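Local atomic coordinates of hemoglobin subunit beta (Isurus oxyrinchus, PDB entry 3MKB), a protein that carries oxygen on a haem group, as the beta subunit of the four-chain haemoglobin of the shortfin mako shark. Residues E7-E10 / I11-F15; L104-L107 / K108-A111. One frame throughout, in Å; residues are numbered along the deposited sequence.

Contact 1 of 2, residues E7-E10 / I11-F15; sequences ERDE and IVKTF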
# COMPACT_ATOMS: atom_id res chain seq x y z
N GLU B 7 -10.76 -20.61 13.26
CA GLU B 7 -10.08 -19.30 13.49
C GLU B 7 -10.02 -18.97 14.97
O GLU B 7 -8.96 -18.63 15.51
CB GLU B 7 -10.76 -18.13 12.74
CG GLU B 7 -10.56 -18.24 11.22
CD GLU B 7 -11.49 -17.36 10.40
OE1 GLU B 7 -12.46 -16.80 10.97
OE2 GLU B 7 -11.27 -17.25 9.16
N ARG B 8 -11.16 -19.05 15.64
CA ARG B 8 -11.12 -18.84 17.08
C ARG B 8 -10.17 -19.78 17.78
O ARG B 8 -9.45 -19.36 18.70
CB ARG B 8 -12.51 -19.06 17.69
CG ARG B 8 -13.53 -18.10 17.19
CD ARG B 8 -14.91 -18.48 17.78
NE ARG B 8 -15.88 -17.50 17.34
CZ ARG B 8 -16.15 -16.36 17.97
NH1 ARG B 8 -17.04 -15.54 17.43
NH2 ARG B 8 -15.55 -16.03 19.09
N ASP B 9 -10.20 -21.05 17.39
CA ASP B 9 -9.45 -22.06 18.13
C ASP B 9 -7.96 -21.87 17.82
O ASP B 9 -7.09 -21.97 18.68
CB ASP B 9 -9.91 -23.48 17.74
CG ASP B 9 -9.11 -24.55 18.42
OD1 ASP B 9 -9.30 -24.78 19.63
OD2 ASP B 9 -8.27 -25.18 17.74
N GLU B 10 -7.68 -21.55 16.58
CA GLU B 10 -6.27 -21.45 16.20
C GLU B 10 -5.61 -20.31 17.02
O GLU B 10 -4.58 -20.50 17.62
CB GLU B 10 -6.11 -21.20 14.68
CG GLU B 10 -4.69 -20.55 14.34
CD GLU B 10 -3.52 -21.53 14.51
OE1 GLU B 10 -2.31 -21.09 14.46
OE2 GLU B 10 -3.79 -22.73 14.78
N ILE B 11 -6.25 -19.15 17.04
CA ILE B 11 -5.78 -17.99 17.83
C ILE B 11 -5.78 -18.31 19.31
O ILE B 11 -4.79 -18.03 20.02
CB ILE B 11 -6.62 -16.68 17.51
CG1 ILE B 11 -6.69 -16.45 15.97
CG2 ILE B 11 -6.17 -15.40 18.45
CD1 ILE B 11 -7.78 -15.55 15.53
N VAL B 12 -6.88 -18.89 19.80
CA VAL B 12 -7.05 -19.00 21.25
C VAL B 12 -6.07 -19.98 21.83
O VAL B 12 -5.47 -19.71 22.88
CB VAL B 12 -8.50 -19.46 21.64
CG1 VAL B 12 -8.65 -19.46 23.17
CG2 VAL B 12 -9.48 -18.50 21.10
N LYS B 13 -5.90 -21.11 21.16
CA LYS B 13 -4.95 -22.16 21.62
C LYS B 13 -3.51 -21.66 21.59
O LYS B 13 -2.69 -22.05 22.42
CB LYS B 13 -5.08 -23.46 20.83
CG LYS B 13 -6.50 -24.21 20.96
CD LYS B 13 -6.74 -24.71 22.43
CE LYS B 13 -8.05 -25.55 22.59
NZ LYS B 13 -8.28 -26.54 21.42
N THR B 14 -3.19 -20.90 20.55
CA THR B 14 -1.85 -20.31 20.44
C THR B 14 -1.53 -19.39 21.64
O THR B 14 -0.51 -19.59 22.31
CB THR B 14 -1.66 -19.62 19.10
OG1 THR B 14 -1.81 -20.57 18.04
CG2 THR B 14 -0.21 -19.00 19.00
N PHE B 15 -2.44 -18.46 21.97
CA PHE B 15 -2.25 -17.59 23.13
C PHE B 15 -2.27 -18.33 24.47
O PHE B 15 -1.65 -17.91 25.44
CB PHE B 15 -3.26 -16.42 23.11
CG PHE B 15 -2.77 -15.23 22.29
CD1 PHE B 15 -2.88 -15.22 20.91
CD2 PHE B 15 -2.08 -14.20 22.91
CE1 PHE B 15 -2.38 -14.16 20.17
CE2 PHE B 15 -1.57 -13.17 22.20
CZ PHE B 15 -1.72 -13.15 20.81

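Contact 2 of 2, residues L104-L107 / K108-A111; sequences LAHL and KKVA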
# COMPACT_ATOMS: atom_id res chain seq x y z
N LEU B 104 5.42 -16.32 14.35
CA LEU B 104 4.50 -17.50 14.35
C LEU B 104 4.86 -18.60 13.31
O LEU B 104 4.69 -19.77 13.59
CB LEU B 104 3.07 -17.00 14.15
CG LEU B 104 2.49 -16.19 15.33
CD1 LEU B 104 1.25 -15.36 14.85
CD2 LEU B 104 2.16 -17.11 16.59
N ALA B 105 5.31 -18.21 12.13
CA ALA B 105 5.86 -19.12 11.11
C ALA B 105 7.08 -19.92 11.64
O ALA B 105 7.19 -21.14 11.48
CB ALA B 105 6.23 -18.31 9.82
N HIS B 106 7.98 -19.22 12.31
CA HIS B 106 9.19 -19.79 12.88
C HIS B 106 8.82 -20.79 14.01
O HIS B 106 9.51 -21.78 14.21
CB HIS B 106 10.14 -18.64 13.37
CG HIS B 106 11.46 -18.60 12.63
ND1 HIS B 106 12.62 -18.08 13.17
CD2 HIS B 106 11.82 -19.17 11.46
CE1 HIS B 106 13.61 -18.25 12.31
NE2 HIS B 106 13.14 -18.90 11.26
N LEU B 107 7.73 -20.54 14.72
CA LEU B 107 7.34 -21.44 15.83
C LEU B 107 6.60 -22.63 15.26
O LEU B 107 6.78 -23.81 15.66
CB LEU B 107 6.43 -20.64 16.79
CG LEU B 107 5.72 -21.46 17.86
CD1 LEU B 107 6.78 -21.91 18.90
CD2 LEU B 107 4.73 -20.54 18.50
N LYS B 108 5.74 -22.35 14.29
CA LYS B 108 4.77 -23.34 13.87
C LYS B 108 5.23 -24.14 12.67
O LYS B 108 4.62 -25.14 12.33
CB LYS B 108 3.45 -22.66 13.54
CG LYS B 108 2.79 -22.11 14.79
CD LYS B 108 1.45 -21.49 14.43
CE LYS B 108 0.72 -20.89 15.64
NZ LYS B 108 -0.34 -21.84 16.15
N LYS B 109 6.25 -23.66 11.96
CA LYS B 109 6.79 -24.44 10.84
C LYS B 109 5.69 -24.91 9.89
O LYS B 109 4.78 -24.16 9.59
CB LYS B 109 7.65 -25.61 11.35
CG LYS B 109 8.70 -25.23 12.38
CD LYS B 109 9.63 -24.09 11.92
CE LYS B 109 10.95 -24.18 12.73
NZ LYS B 109 11.69 -22.88 12.87
N VAL B 110 5.71 -26.16 9.44
CA VAL B 110 4.72 -26.59 8.44
C VAL B 110 3.26 -26.55 8.89
O VAL B 110 2.33 -26.74 8.09
CB VAL B 110 4.99 -27.98 7.88
CG1 VAL B 110 6.35 -28.01 7.09
CG2 VAL B 110 4.91 -29.07 9.02
N ALA B 111 3.04 -26.30 10.19
CA ALA B 111 1.66 -26.16 10.70
C ALA B 111 1.14 -24.79 10.31
O ALA B 111 -0.09 -24.57 10.23
CB ALA B 111 1.67 -26.33 12.22

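Contact 1 of 2, residues E7-E10 / I11-F15
Two donors from Thr14 grip the carbonyl oxygen of Glu10. The hydroxyl OG1 reaches Glu10 O at 2.8 Å, and the backbone N of Thr14 comes to Glu10 O at 3.3 Å, the two arriving from opposite faces of the carbonyl plane. This is the i to i+4 pattern of an alpha helix with a threonine hydroxyl folded back onto it, here on helix 5-17, the first helix of the globin fold. The hydroxyl gets there because OG1 is anti to its own carbonyl carbon (chi1 -61°), which points it back along the helix. It probably also accepts a hydrogen bond from Lys108, whose ammonium forms a salt bridge with the carboxylate of Glu10; that carboxylate takes a further bond from Trp120, so the polar ends here are tied to neighbouring parts of the fold.

A different flank of the helix carries the salt bridge between Asp9 and Lys13, one turn apart. Lys13 NZ sits 2.7 Å from Asp9 OD1 and uses the syn lone pair of that oxygen. Lys13 CG, beside its own backbone N, already lies 3.2 Å from Asp9 OD1, and the bends at chi2 (-65°) and chi4 then bring NZ round to the same oxygen. An asparagine in place of Asp9 would probably leave the ammonium of Lys13 without its opposite charge and its chain freer to swing into solvent.

The ordinary helical bonds continue through the segment: Lys13 N bonds Asp9 O at 2.9 Å and Ile11 N bonds Glu7 O at 3.2 Å. Ile11 is buried, its side chain meeting Phe123, Val65 and Trp3, while Phe15 packs against helix 50-65 and Trp120. With CG1 beside the backbone N, CD1 of Ile11 runs back along the helix to 3.3 Å from Glu7 O.

Contact 2 of 2, residues L104-L107 / K108-A111
Leu104 meets Lys108 one turn further on, near the C-terminal end of helix 93-108, where the globin chain leaves this helix for the turn leading to helix 114-132. Its carbonyl oxygen accepts the backbone N of Lys108, Leu104 O to Lys108 N being 2.9 Å. The two side chains lie side by side and point the same way, with Leu104 CD2 4.2 Å from Lys108 CE; beyond them, the leucine packs on Phe112, Trp120 and Phe124. The lysine chain stays extended as far as CE and turns only at chi4 (-100°), taking its ammonium to Glu10.

Ala105 follows, its O accepting the backbone N of Lys109 at 2.7 Å. Its methyl packs on Phe112 and on Thr111 of the alpha subunit.

His106 offers its backbone carbonyl rather than its ring. Lys109 NZ lies 2.8 Å from His106 O, in the carbonyl plane and on a lone pair, with a C=O...N angle of 133°. Lys109 has left helical geometry with a positive phi, and its chain bends at chi2 (-53°) to bring the ammonium back alongside the last turn, to His106 O. The imidazole stands beside it, His106 CD2 4.0 Å from Lys109 NZ, and touches Phe116 of the alpha subunit.

Leu107 closes the segment, its side chain touching Ala18.

A lysine ammonium at the negative end of the helix dipole is probably favourable, and its nearness to His106 is likely to disfavour a protonated imidazole.

How the contacts relate
From the N terminus, contact 1 comes first and is complete within helix 5-17; contact 2 follows some ninety residues later at the end of helix 93-108, so the two stand in series, neither nesting nor crossing. Each joins consecutive segments and closes no long loop. The chain nevertheless brings them together, with centres about 14 Å apart: Lys108 NZ lies 2.7 Å from Glu10 OE1 in a salt bridge and probably hydrogen-bonds Thr14 OG1, while Thr14 CG2 packs on Leu104 CD2. Through these pairs the first helix is tied to the end of helix 93-108, and Trp120 of helix 114-132 touches residues of both contacts.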